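Local coordinates for F-BAR domain only protein 1 (Danio rerio, PDB 5JP2) that probably acts in an early step of clathrin-mediated endocytosis, its mu homology domain binding a peptide of Eps15, at residues 23-28 and 251-256; 38-43 and 136-141; 142-147 and 245-250; 173-178 and 211-216. One frame throughout, in Å; residues are numbered along the deposited sequence.

The four contacts illustrate how chemistry follows position in an elongated beta fold. Contacts 1 and 3 are buried: in contact 1 a single acid receives bonds from a loop, whereas contact 3 is wholly apolar and joins strands of two different sheets. Contacts 2 and 4 are partly buried and rest on antiparallel backbone bonds, with mostly polar side chains at their exposed margins. Contacts 1 and 2 share neighbouring strands, 17-31 and 39-52, and touch through Ile27 and Val41. Contacts 3 and 4 meet at strand 242-250, where Val248 O accepts from Thr177 N at 2.9 Å. Contacts 2 and 4 stay about 11 Å apart at their nearest atoms.

Contact 1: residues 23-28 and 251-256; sequences ITEYIN and GASLSG
Glu25 supplies all the polar bonding between residues 23-28 and 251-256, its buried carboxylate facing the backbone of Leu254 and Ser255. OE1 accepts from Ser255 N at 2.9 Å through its syn lone pair, with an N-H...O angle of 154°. Leu254 N lies equally near OE1 at 2.9 Å, but its bond is weak because the angle falls to 125°. The second oxygen, OE2, receives the hydroxyl of Ser255; the modelled OG to OE2 separation of 2.4 Å is doubtfully short. OE2 also bonds to the hydroxyl of Tyr133. Both oxygens are thus engaged, which holds the carboxylate against rotation and probably eases the cost of burying its charge.

The receiving loop is ordered by an ST motif: Ser253 OG accepts from Gly256 N, three residues on, at 2.9 Å. In the mu homology domain this loop carries the chain from strand 242-250 of the long sheet to strand 258-261 of a smaller one.

Apolar packing flanks the acid. Ile27 and Leu254 meet at about a right angle, Ile27 CG2 resting 3.8 Å from Leu254 CD1. CG1 of Ile27 stands anti to the backbone N (chi1 -177°), leaving CG2 as the branch that touches. Toward the other end, Ile23 CG2 comes 4.3 Å from Ser253 CB. Thr24, whose side chain leaves the strand away from the loop, packs on an aromatic side chain of the bound peptide.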
loop_
_atom_site.group_PDB
_atom_site.type_symbol
_atom_site.label_atom_id
_atom_site.label_comp_id
_atom_site.label_asym_id
_atom_site.label_seq_id
_atom_site.Cartn_x
_atom_site.Cartn_y
_atom_site.Cartn_z
ATOM N N ILE B 23 2.148 4.540 6.850
ATOM C CA ILE B 23 2.457 4.634 5.433
ATOM C C ILE B 23 1.608 3.584 4.742
ATOM O O ILE B 23 1.761 2.392 5.015
ATOM C CB ILE B 23 3.951 4.407 5.164
ATOM C CG1 ILE B 23 4.796 5.479 5.838
ATOM C CG2 ILE B 23 4.240 4.377 3.700
ATOM C CD1 ILE B 23 6.275 5.255 5.684
ATOM N N THR B 24 0.701 4.024 3.872
ATOM C CA THR B 24 -0.240 3.163 3.172
ATOM C C THR B 24 -0.032 3.321 1.673
ATOM O O THR B 24 0.017 4.441 1.173
ATOM C CB THR B 24 -1.666 3.520 3.548
ATOM O OG1 THR B 24 -1.782 3.483 4.966
ATOM C CG2 THR B 24 -2.628 2.546 2.962
ATOM N N GLU B 25 0.121 2.213 0.961
ATOM C CA GLU B 25 0.419 2.270 -0.461
ATOM C C GLU B 25 -0.460 1.311 -1.246
ATOM O O GLU B 25 -0.660 0.177 -0.829
ATOM C CB GLU B 25 1.895 1.974 -0.719
ATOM C CG GLU B 25 2.773 3.108 -0.318
ATOM C CD GLU B 25 4.202 2.919 -0.693
ATOM O OE1 GLU B 25 4.528 1.895 -1.291
ATOM O OE2 GLU B 25 5.018 3.792 -0.371
ATOM N N TYR B 26 -1.013 1.783 -2.356
ATOM C CA TYR B 26 -1.728 0.948 -3.309
ATOM C C TYR B 26 -0.953 0.855 -4.616
ATOM O O TYR B 26 -0.327 1.816 -5.056
ATOM C CB TYR B 26 -3.125 1.477 -3.584
ATOM C CG TYR B 26 -4.025 1.365 -2.405
ATOM C CD1 TYR B 26 -4.751 0.215 -2.172
ATOM C CD2 TYR B 26 -4.134 2.401 -1.505
ATOM C CE1 TYR B 26 -5.567 0.115 -1.073
ATOM C CE2 TYR B 26 -4.944 2.314 -0.417
ATOM C CZ TYR B 26 -5.658 1.173 -0.199
ATOM O OH TYR B 26 -6.477 1.102 0.899
ATOM N N ILE B 27 -0.983 -0.314 -5.240
ATOM C CA ILE B 27 -0.216 -0.526 -6.451
ATOM C C ILE B 27 -1.126 -1.023 -7.564
ATOM O O ILE B 27 -1.884 -1.982 -7.388
ATOM C CB ILE B 27 0.977 -1.477 -6.222
ATOM C CG1 ILE B 27 1.783 -1.610 -7.513
ATOM C CG2 ILE B 27 0.536 -2.815 -5.667
ATOM C CD1 ILE B 27 3.128 -2.216 -7.354
ATOM N N ASN B 28 -1.061 -0.346 -8.699
ATOM C CA ASN B 28 -1.712 -0.767 -9.923
ATOM C C ASN B 28 -0.631 -1.224 -10.886
ATOM O O ASN B 28 0.444 -0.636 -10.947
ATOM C CB ASN B 28 -2.524 0.367 -10.540
ATOM C CG ASN B 28 -3.787 0.663 -9.782
ATOM O OD1 ASN B 28 -4.295 -0.168 -9.051
ATOM N ND2 ASN B 28 -4.338 1.827 -10.010
ATOM N N GLY B 251 4.595 -4.234 6.976
ATOM C CA GLY B 251 5.941 -4.194 7.485
ATOM C C GLY B 251 6.943 -3.587 6.544
ATOM O O GLY B 251 8.082 -3.345 6.945
ATOM N N ALA B 252 6.555 -3.309 5.313
ATOM C CA ALA B 252 7.435 -2.645 4.371
ATOM C C ALA B 252 6.593 -1.761 3.474
ATOM O O ALA B 252 5.372 -1.901 3.406
ATOM C CB ALA B 252 8.233 -3.650 3.542
ATOM N N SER B 253 7.257 -0.827 2.812
ATOM C CA SER B 253 6.641 -0.019 1.783
ATOM C C SER B 253 7.120 -0.497 0.419
ATOM O O SER B 253 8.212 -1.048 0.287
ATOM C CB SER B 253 6.960 1.459 1.982
ATOM O OG SER B 253 8.242 1.770 1.503
ATOM N N LEU B 254 6.277 -0.331 -0.592
ATOM C CA LEU B 254 6.715 -0.663 -1.938
ATOM C C LEU B 254 7.597 0.429 -2.521
ATOM O O LEU B 254 8.598 0.134 -3.176
ATOM C CB LEU B 254 5.514 -0.919 -2.839
ATOM C CG LEU B 254 4.608 -2.038 -2.346
ATOM C CD1 LEU B 254 3.341 -2.136 -3.157
ATOM C CD2 LEU B 254 5.382 -3.330 -2.384
ATOM N N SER B 255 7.256 1.692 -2.276
ATOM C CA SER B 255 8.035 2.788 -2.836
ATOM C C SER B 255 9.427 2.864 -2.241
ATOM O O SER B 255 10.348 3.361 -2.891
ATOM C CB SER B 255 7.315 4.110 -2.610
ATOM O OG SER B 255 7.134 4.349 -1.232
ATOM N N GLY B 256 9.602 2.404 -1.016
ATOM C CA GLY B 256 10.842 2.594 -0.312
ATOM C C GLY B 256 10.837 3.793 0.600
ATOM O O GLY B 256 11.750 3.933 1.416
#

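Contact 2: residues 38-43 and 136-141; sequences RCLVKI and SSQDPS
Val41 and Ser137 satisfy one another's backbone as an antiparallel hydrogen-bonded pair. Val41 N donates to Ser137 O at 2.8 Å, and Ser137 N returns a bond to Val41 O at 2.9 Å. Val41 O is also approached by Ser136 CA at 3.2 Å, a CA-H...O contact beside the true bond. At Ser136, the backbone N is taken by Asp79 OD2. Beyond Ser137, toward Cys39 and Gln138, the pairing ends: Cys39 O and Gln138 O, both acceptors, lie 3.3 Å apart without bonding. A water bridges this end, donating to Gln138 O at 2.9 Å and accepting from Cys39 N at a doubtfully short distance.

Strands 39-52 and 125-137 are neighbours in the long mixed sheet of the mu homology domain, and the segment 138-141 is where the chain leaves that sheet. An Asx turn shapes the departure: Asp139 OD1 accepts from Ser141 N at 3.0 Å, met from above the carboxylate plane.

Two side-chain contacts lie at this end. Cys39 SG sits over the proline, 3.5 Å from Pro140 CA, and lies against its CB as well. Leu40 and Gln138 extend alongside one another in the same direction, with Leu40 CD2 3.9 Å from Gln138 CG; that CG, set beside the glutamine's backbone N (chi1 -63°), is the atom nearest the leucine methyl.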
loop_
_atom_site.group_PDB
_atom_site.type_symbol
_atom_site.label_atom_id
_atom_site.label_comp_id
_atom_site.label_asym_id
_atom_site.label_seq_id
_atom_site.Cartn_x
_atom_site.Cartn_y
_atom_site.Cartn_z
ATOM N N ARG B 38 5.655 -6.369 -21.682
ATOM C CA ARG B 38 6.023 -5.098 -21.078
ATOM C C ARG B 38 5.045 -4.760 -19.961
ATOM O O ARG B 38 3.886 -5.181 -19.978
ATOM C CB ARG B 38 6.036 -3.980 -22.121
ATOM C CG ARG B 38 7.257 -3.972 -23.031
ATOM C CD ARG B 38 7.014 -3.131 -24.278
ATOM N NE ARG B 38 8.079 -3.253 -25.271
ATOM C CZ ARG B 38 7.961 -2.853 -26.533
ATOM N NH1 ARG B 38 6.829 -2.301 -26.945
ATOM N NH2 ARG B 38 8.967 -3.005 -27.387
ATOM N N CYS B 39 5.503 -3.979 -18.982
ATOM C CA CYS B 39 4.637 -3.689 -17.853
ATOM C C CYS B 39 4.657 -2.213 -17.484
ATOM O O CYS B 39 5.592 -1.480 -17.785
ATOM C CB CYS B 39 5.008 -4.529 -16.631
ATOM S SG CYS B 39 6.170 -3.774 -15.560
ATOM N N LEU B 40 3.580 -1.796 -16.833
ATOM C CA LEU B 40 3.439 -0.472 -16.252
ATOM C C LEU B 40 3.077 -0.609 -14.780
ATOM O O LEU B 40 2.209 -1.405 -14.430
ATOM C CB LEU B 40 2.351 0.315 -16.974
ATOM C CG LEU B 40 2.311 0.162 -18.491
ATOM C CD1 LEU B 40 0.908 0.418 -19.030
ATOM C CD2 LEU B 40 3.308 1.113 -19.117
ATOM N N VAL B 41 3.702 0.188 -13.925
ATOM C CA VAL B 41 3.419 0.190 -12.496
ATOM C C VAL B 41 3.098 1.608 -12.017
ATOM O O VAL B 41 3.817 2.555 -12.342
ATOM C CB VAL B 41 4.601 -0.396 -11.705
ATOM C CG1 VAL B 41 4.323 -0.319 -10.224
ATOM C CG2 VAL B 41 4.831 -1.817 -12.109
ATOM N N LYS B 42 2.035 1.744 -11.221
ATOM C CA LYS B 42 1.710 2.985 -10.518
ATOM C C LYS B 42 1.443 2.716 -9.036
ATOM O O LYS B 42 0.507 1.994 -8.686
ATOM C CB LYS B 42 0.495 3.686 -11.132
ATOM C CG LYS B 42 0.270 5.075 -10.534
ATOM C CD LYS B 42 -0.919 5.809 -11.110
ATOM C CE LYS B 42 -2.216 5.237 -10.609
ATOM N NZ LYS B 42 -3.341 6.175 -10.777
ATOM N N ILE B 43 2.233 3.330 -8.166
ATOM C CA ILE B 43 2.036 3.245 -6.725
ATOM C C ILE B 43 1.485 4.566 -6.219
ATOM O O ILE B 43 1.997 5.632 -6.564
ATOM C CB ILE B 43 3.342 2.883 -6.004
ATOM C CG1 ILE B 43 3.855 1.537 -6.499
ATOM C CG2 ILE B 43 3.113 2.841 -4.522
ATOM C CD1 ILE B 43 5.279 1.320 -6.221
ATOM N N SER B 136 5.591 5.997 -10.509
ATOM C CA SER B 136 5.265 5.299 -11.743
ATOM C C SER B 136 6.524 4.742 -12.367
ATOM O O SER B 136 7.588 5.353 -12.277
ATOM C CB SER B 136 4.596 6.215 -12.758
ATOM O OG SER B 136 3.392 6.750 -12.261
ATOM N N SER B 137 6.401 3.586 -13.006
ATOM C CA SER B 137 7.547 3.012 -13.686
ATOM C C SER B 137 7.076 2.099 -14.806
ATOM O O SER B 137 5.962 1.579 -14.773
ATOM C CB SER B 137 8.449 2.249 -12.723
ATOM O OG SER B 137 9.789 2.306 -13.163
ATOM N N GLN B 138 7.904 1.975 -15.835
ATOM C CA GLN B 138 7.779 0.914 -16.823
ATOM C C GLN B 138 8.764 -0.214 -16.559
ATOM O O GLN B 138 8.872 -1.139 -17.361
ATOM C CB GLN B 138 7.970 1.476 -18.227
ATOM C CG GLN B 138 6.910 2.485 -18.610
ATOM C CD GLN B 138 7.057 2.983 -20.027
ATOM O OE1 GLN B 138 8.094 2.791 -20.660
ATOM N NE2 GLN B 138 6.014 3.623 -20.541
ATOM N N ASP B 139 9.507 -0.127 -15.463
ATOM C CA ASP B 139 10.491 -1.130 -15.093
ATOM C C ASP B 139 9.821 -2.169 -14.203
ATOM O O ASP B 139 9.386 -1.830 -13.100
ATOM C CB ASP B 139 11.642 -0.465 -14.356
ATOM C CG ASP B 139 12.810 -1.384 -14.141
ATOM O OD1 ASP B 139 12.655 -2.617 -14.248
ATOM O OD2 ASP B 139 13.901 -0.866 -13.846
ATOM N N PRO B 140 9.731 -3.434 -14.625
ATOM C CA PRO B 140 9.082 -4.442 -13.772
ATOM C C PRO B 140 9.741 -4.596 -12.426
ATOM O O PRO B 140 9.125 -5.143 -11.511
ATOM C CB PRO B 140 9.185 -5.728 -14.603
ATOM C CG PRO B 140 10.225 -5.456 -15.619
ATOM C CD PRO B 140 10.169 -3.999 -15.903
ATOM N N SER B 141 10.968 -4.115 -12.268
ATOM C CA SER B 141 11.656 -4.206 -10.992
ATOM C C SER B 141 10.915 -3.503 -9.873
ATOM O O SER B 141 11.254 -3.699 -8.705
ATOM C CB SER B 141 13.020 -3.575 -11.109
ATOM O OG SER B 141 12.896 -2.203 -11.391
HETATM O O HOH W 1 7.731 -3.071 -19.238
#

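Contact 3: residues 142-147 and 245-250; sequences RAPLLL and VQFVGS
The phenyl ring of Phe247 meets Pro144 and Leu145 obliquely, through its atoms CZ and CE2. Pro144 CG approaches CZ of the phenylalanine at 3.8 Å. Leu145 CD2 lies 4.0 Å from Phe247 CE2, the two side chains running antiparallel past one another. This is packing between facing sheets in a beta sandwich, here within the mu homology domain. A further aromatic, Tyr280 of strand 266-283, joins the same ring in an edge-to-face arrangement.

Strands 145-147 and 245-250 run almost exactly antiparallel, at 173°, yet their axes stay 10.4 Å apart, a separation filled by side chains. With CG between the backbone N and the carbonyl carbon (chi1 58°), the ring of Phe247 is directed at Pro144 and Leu145.

Besides touching the phenylalanine, Leu145 turns CD2 toward Val245, where CG1 waits at 3.8 Å and the side chains cross at about a right angle. The same methyl therefore fills the corner between valine and ring. All five touching side chains are apolar, and two nearby backbone atoms have partners: Leu145 O is bonded by the hydroxyl of Tyr280, and Phe247 N by Thr277 OG1. Within its own sheet, Leu146 pairs by its backbone with His165 of strand 157-166, a ligand of the zinc ion. At the far end of the row, Leu147 CD1 presses on the other branch of the valine, 3.6 Å from Val245 CG2.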
loop_
_atom_site.group_PDB
_atom_site.type_symbol
_atom_site.label_atom_id
_atom_site.label_comp_id
_atom_site.label_asym_id
_atom_site.label_seq_id
_atom_site.Cartn_x
_atom_site.Cartn_y
_atom_site.Cartn_z
ATOM N N ARG B 142 9.951 -2.658 -10.199
ATOM C CA ARG B 142 9.161 -1.987 -9.187
ATOM C C ARG B 142 7.958 -2.812 -8.758
ATOM O O ARG B 142 7.305 -2.463 -7.778
ATOM C CB ARG B 142 8.683 -0.624 -9.695
ATOM C CG ARG B 142 9.701 0.534 -9.805
ATOM C CD ARG B 142 11.162 0.155 -9.978
ATOM N NE ARG B 142 12.022 1.335 -9.888
ATOM C CZ ARG B 142 13.347 1.300 -9.795
ATOM N NH1 ARG B 142 13.991 0.142 -9.769
ATOM N NH2 ARG B 142 14.032 2.430 -9.717
ATOM N N ALA B 143 7.654 -3.866 -9.444
ATOM C CA ALA B 143 6.478 -4.644 -9.103
ATOM C C ALA B 143 6.868 -5.825 -8.243
ATOM O O ALA B 143 7.747 -6.594 -8.631
ATOM C CB ALA B 143 5.779 -5.139 -10.360
ATOM N N PRO B 144 6.244 -6.011 -7.087
ATOM C CA PRO B 144 6.652 -7.113 -6.213
ATOM C C PRO B 144 6.360 -8.487 -6.782
ATOM O O PRO B 144 7.069 -9.451 -6.468
ATOM C CB PRO B 144 5.848 -6.856 -4.938
ATOM C CG PRO B 144 4.722 -6.049 -5.355
ATOM C CD PRO B 144 5.167 -5.211 -6.498
ATOM N N LEU B 145 5.338 -8.619 -7.603
ATOM C CA LEU B 145 4.945 -9.907 -8.138
ATOM C C LEU B 145 4.950 -9.817 -9.656
ATOM O O LEU B 145 4.216 -9.015 -10.239
ATOM C CB LEU B 145 3.573 -10.300 -7.601
ATOM C CG LEU B 145 3.044 -11.662 -7.994
ATOM C CD1 LEU B 145 3.950 -12.727 -7.491
ATOM C CD2 LEU B 145 1.651 -11.857 -7.482
ATOM N N LEU B 146 5.803 -10.601 -10.285
ATOM C CA LEU B 146 5.923 -10.608 -11.729
ATOM C C LEU B 146 4.935 -11.598 -12.306
ATOM O O LEU B 146 4.840 -12.722 -11.825
ATOM C CB LEU B 146 7.336 -10.971 -12.150
ATOM C CG LEU B 146 8.099 -9.740 -12.587
ATOM C CD1 LEU B 146 8.320 -8.854 -11.396
ATOM C CD2 LEU B 146 9.394 -10.134 -13.255
ATOM N N LEU B 147 4.189 -11.166 -13.319
ATOM C CA LEU B 147 3.175 -11.986 -13.961
ATOM C C LEU B 147 3.479 -12.161 -15.441
ATOM O O LEU B 147 3.865 -11.208 -16.119
ATOM C CB LEU B 147 1.791 -11.366 -13.825
ATOM C CG LEU B 147 1.341 -10.945 -12.442
ATOM C CD1 LEU B 147 -0.065 -10.448 -12.505
ATOM C CD2 LEU B 147 1.488 -12.082 -11.476
ATOM N N VAL B 245 -4.853 -10.099 -10.048
ATOM C CA VAL B 245 -4.230 -10.614 -8.838
ATOM C C VAL B 245 -4.450 -9.637 -7.694
ATOM O O VAL B 245 -4.322 -8.422 -7.858
ATOM C CB VAL B 245 -2.729 -10.872 -9.039
ATOM C CG1 VAL B 245 -2.140 -11.523 -7.811
ATOM C CG2 VAL B 245 -2.519 -11.751 -10.239
ATOM N N GLN B 246 -4.737 -10.186 -6.523
ATOM C CA GLN B 246 -4.949 -9.420 -5.312
ATOM C C GLN B 246 -4.005 -9.918 -4.237
ATOM O O GLN B 246 -3.801 -11.121 -4.097
ATOM C CB GLN B 246 -6.394 -9.535 -4.852
ATOM C CG GLN B 246 -7.352 -9.085 -5.930
ATOM C CD GLN B 246 -8.775 -9.162 -5.495
ATOM O OE1 GLN B 246 -9.182 -10.116 -4.849
ATOM N NE2 GLN B 246 -9.562 -8.184 -5.893
ATOM N N PHE B 247 -3.429 -8.994 -3.486
ATOM C CA PHE B 247 -2.617 -9.369 -2.342
ATOM C C PHE B 247 -2.456 -8.165 -1.433
ATOM O O PHE B 247 -2.837 -7.046 -1.773
ATOM C CB PHE B 247 -1.259 -9.940 -2.775
ATOM C CG PHE B 247 -0.423 -9.012 -3.615
ATOM C CD1 PHE B 247 0.236 -7.920 -3.049
ATOM C CD2 PHE B 247 -0.244 -9.269 -4.967
ATOM C CE1 PHE B 247 1.009 -7.081 -3.823
ATOM C CE2 PHE B 247 0.537 -8.442 -5.748
ATOM C CZ PHE B 247 1.174 -7.345 -5.164
ATOM N N VAL B 248 -1.821 -8.410 -0.288
ATOM C CA VAL B 248 -1.707 -7.469 0.811
ATOM C C VAL B 248 -0.336 -7.710 1.415
ATOM O O VAL B 248 0.249 -8.777 1.259
ATOM C CB VAL B 248 -2.838 -7.674 1.858
ATOM C CG1 VAL B 248 -2.563 -6.960 3.151
ATOM C CG2 VAL B 248 -4.155 -7.217 1.310
ATOM N N GLY B 249 0.183 -6.707 2.103
ATOM C CA GLY B 249 1.457 -6.829 2.776
ATOM C C GLY B 249 1.506 -5.871 3.944
ATOM O O GLY B 249 0.666 -4.987 4.084
ATOM N N SER B 250 2.467 -6.106 4.826
ATOM C CA SER B 250 2.654 -5.252 5.982
ATOM C C SER B 250 4.113 -5.305 6.365
ATOM O O SER B 250 4.784 -6.307 6.128
ATOM C CB SER B 250 1.800 -5.688 7.166
ATOM O OG SER B 250 2.205 -6.972 7.567
#

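Contact 4: residues 173-178 and 211-216; sequences ATQLTS and LANLSP
Leu176 and Leu214 form a single antiparallel hydrogen-bonded bridge between two loops, Leu176 N donating to Leu214 O at 2.8 Å and Leu214 N to Leu176 O at 3.0 Å. The same carbonyls take CA-H...O contacts: Gln175 CA lies 3.3 Å from Leu214 O, and Asn213 CA approaches Leu176 O similarly.

Inward from the bridge, the two leucines touch at their roots, Leu176 CB being 4.4 Å from Leu214 CB. Their branches then reach different neighbours, Leu176 packing on Cys166 and Phe275, Leu214 on Tyr164 and Val179. This lays a small hydrophobic layer beneath the paired backbones.

Asn213 dominates the outer side. Its CG stands anti to the carbonyl carbon (chi1 -64°), which carries the amide across to Thr177: the threonine methyl CG2 lies 3.8 Å from Asn213 CG, and OD1 comes 3.5 Å from Thr177 CA. Gln175 crosses Asn213 at about a right angle, with the amide planes 79° apart; Gln175 OE1 is 3.6 Å from Asn213 ND2, a packing distance. Farther along, the ring of Pro216 sets CD 3.4 Å from Thr174 O.

In the mu homology domain this bridge adds the loop 211-216 beside segment 173-178, just before the chain turns a corner at Ser178 and enters strand 179-184. Both cross-bonds run from backbone to backbone, and the side chains divide by polarity about them: the leucines lie on the buried side and the amides of Gln175 and Asn213 on the exposed one.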
loop_
_atom_site.group_PDB
_atom_site.type_symbol
_atom_site.label_atom_id
_atom_site.label_comp_id
_atom_site.label_asym_id
_atom_site.label_seq_id
_atom_site.Cartn_x
_atom_site.Cartn_y
_atom_site.Cartn_z
ATOM N N ALA B 173 10.945 -6.898 1.589
ATOM C CA ALA B 173 11.198 -8.025 2.474
ATOM C C ALA B 173 10.006 -8.177 3.399
ATOM O O ALA B 173 9.959 -7.568 4.469
ATOM C CB ALA B 173 12.480 -7.817 3.266
ATOM N N THR B 174 9.095 -9.066 3.015
ATOM C CA THR B 174 7.883 -9.401 3.745
ATOM C C THR B 174 7.084 -10.353 2.876
ATOM O O THR B 174 7.385 -10.528 1.699
ATOM C CB THR B 174 7.046 -8.167 4.122
ATOM O OG1 THR B 174 5.889 -8.582 4.861
ATOM C CG2 THR B 174 6.597 -7.383 2.901
ATOM N N GLN B 175 6.089 -10.990 3.457
ATOM C CA GLN B 175 5.224 -11.873 2.713
ATOM C C GLN B 175 4.130 -11.096 1.993
ATOM O O GLN B 175 3.671 -10.052 2.454
ATOM C CB GLN B 175 4.589 -12.884 3.655
ATOM C CG GLN B 175 5.565 -13.755 4.359
ATOM C CD GLN B 175 4.917 -15.039 4.794
ATOM O OE1 GLN B 175 3.838 -15.029 5.381
ATOM N NE2 GLN B 175 5.561 -16.158 4.497
ATOM N N LEU B 176 3.686 -11.641 0.873
ATOM C CA LEU B 176 2.430 -11.233 0.273
ATOM C C LEU B 176 1.350 -12.197 0.742
ATOM O O LEU B 176 1.485 -13.406 0.575
ATOM C CB LEU B 176 2.546 -11.238 -1.253
ATOM C CG LEU B 176 3.782 -10.527 -1.841
ATOM C CD1 LEU B 176 3.904 -10.793 -3.297
ATOM C CD2 LEU B 176 3.763 -9.039 -1.617
ATOM N N THR B 177 0.287 -11.671 1.326
ATOM C CA THR B 177 -0.757 -12.496 1.908
ATOM C C THR B 177 -2.091 -12.171 1.250
ATOM O O THR B 177 -2.193 -11.270 0.433
ATOM C CB THR B 177 -0.817 -12.307 3.431
ATOM O OG1 THR B 177 -1.289 -10.997 3.750
ATOM C CG2 THR B 177 0.558 -12.464 4.023
ATOM N N SER B 178 -3.124 -12.916 1.632
ATOM C CA SER B 178 -4.446 -12.834 1.008
ATOM C C SER B 178 -4.353 -12.852 -0.521
ATOM O O SER B 178 -5.032 -12.104 -1.219
ATOM C CB SER B 178 -5.194 -11.595 1.496
ATOM O OG SER B 178 -5.578 -11.738 2.846
ATOM N N LEU B 211 -4.173 -18.565 -3.354
ATOM C CA LEU B 211 -2.787 -18.981 -3.339
ATOM C C LEU B 211 -2.242 -18.906 -1.924
ATOM O O LEU B 211 -2.704 -18.113 -1.107
ATOM C CB LEU B 211 -1.941 -18.095 -4.249
ATOM C CG LEU B 211 -2.285 -18.085 -5.729
ATOM C CD1 LEU B 211 -1.320 -17.222 -6.464
ATOM C CD2 LEU B 211 -2.215 -19.480 -6.260
ATOM N N ALA B 212 -1.271 -19.755 -1.636
ATOM C CA ALA B 212 -0.585 -19.658 -0.366
ATOM C C ALA B 212 0.191 -18.353 -0.317
ATOM O O ALA B 212 0.469 -17.742 -1.343
ATOM C CB ALA B 212 0.362 -20.839 -0.170
ATOM N N ASN B 213 0.520 -17.914 0.892
ATOM C CA ASN B 213 1.320 -16.711 1.028
ATOM C C ASN B 213 2.610 -16.864 0.240
ATOM O O ASN B 213 3.178 -17.950 0.155
ATOM C CB ASN B 213 1.637 -16.442 2.489
ATOM C CG ASN B 213 0.416 -16.165 3.303
ATOM O OD1 ASN B 213 -0.644 -15.876 2.772
ATOM N ND2 ASN B 213 0.562 -16.234 4.613
ATOM N N LEU B 214 3.084 -15.758 -0.324
ATOM C CA LEU B 214 4.272 -15.773 -1.158
ATOM C C LEU B 214 5.378 -14.986 -0.504
ATOM O O LEU B 214 5.140 -13.927 0.077
ATOM C CB LEU B 214 4.006 -15.186 -2.521
ATOM C CG LEU B 214 2.829 -15.791 -3.242
ATOM C CD1 LEU B 214 2.531 -14.904 -4.391
ATOM C CD2 LEU B 214 3.160 -17.183 -3.688
ATOM N N SER B 215 6.588 -15.496 -0.630
ATOM C CA SER B 215 7.725 -14.842 -0.035
ATOM C C SER B 215 8.875 -14.804 -1.026
ATOM O O SER B 215 9.112 -15.776 -1.749
ATOM C CB SER B 215 8.148 -15.587 1.235
ATOM O OG SER B 215 9.383 -15.095 1.706
ATOM N N PRO B 216 9.606 -13.696 -1.085
ATOM C CA PRO B 216 10.778 -13.652 -1.964
ATOM C C PRO B 216 11.909 -14.533 -1.483
ATOM O O PRO B 216 12.800 -14.852 -2.272
ATOM C CB PRO B 216 11.169 -12.170 -1.946
ATOM C CG PRO B 216 10.599 -11.641 -0.667
ATOM C CD PRO B 216 9.349 -12.408 -0.421
#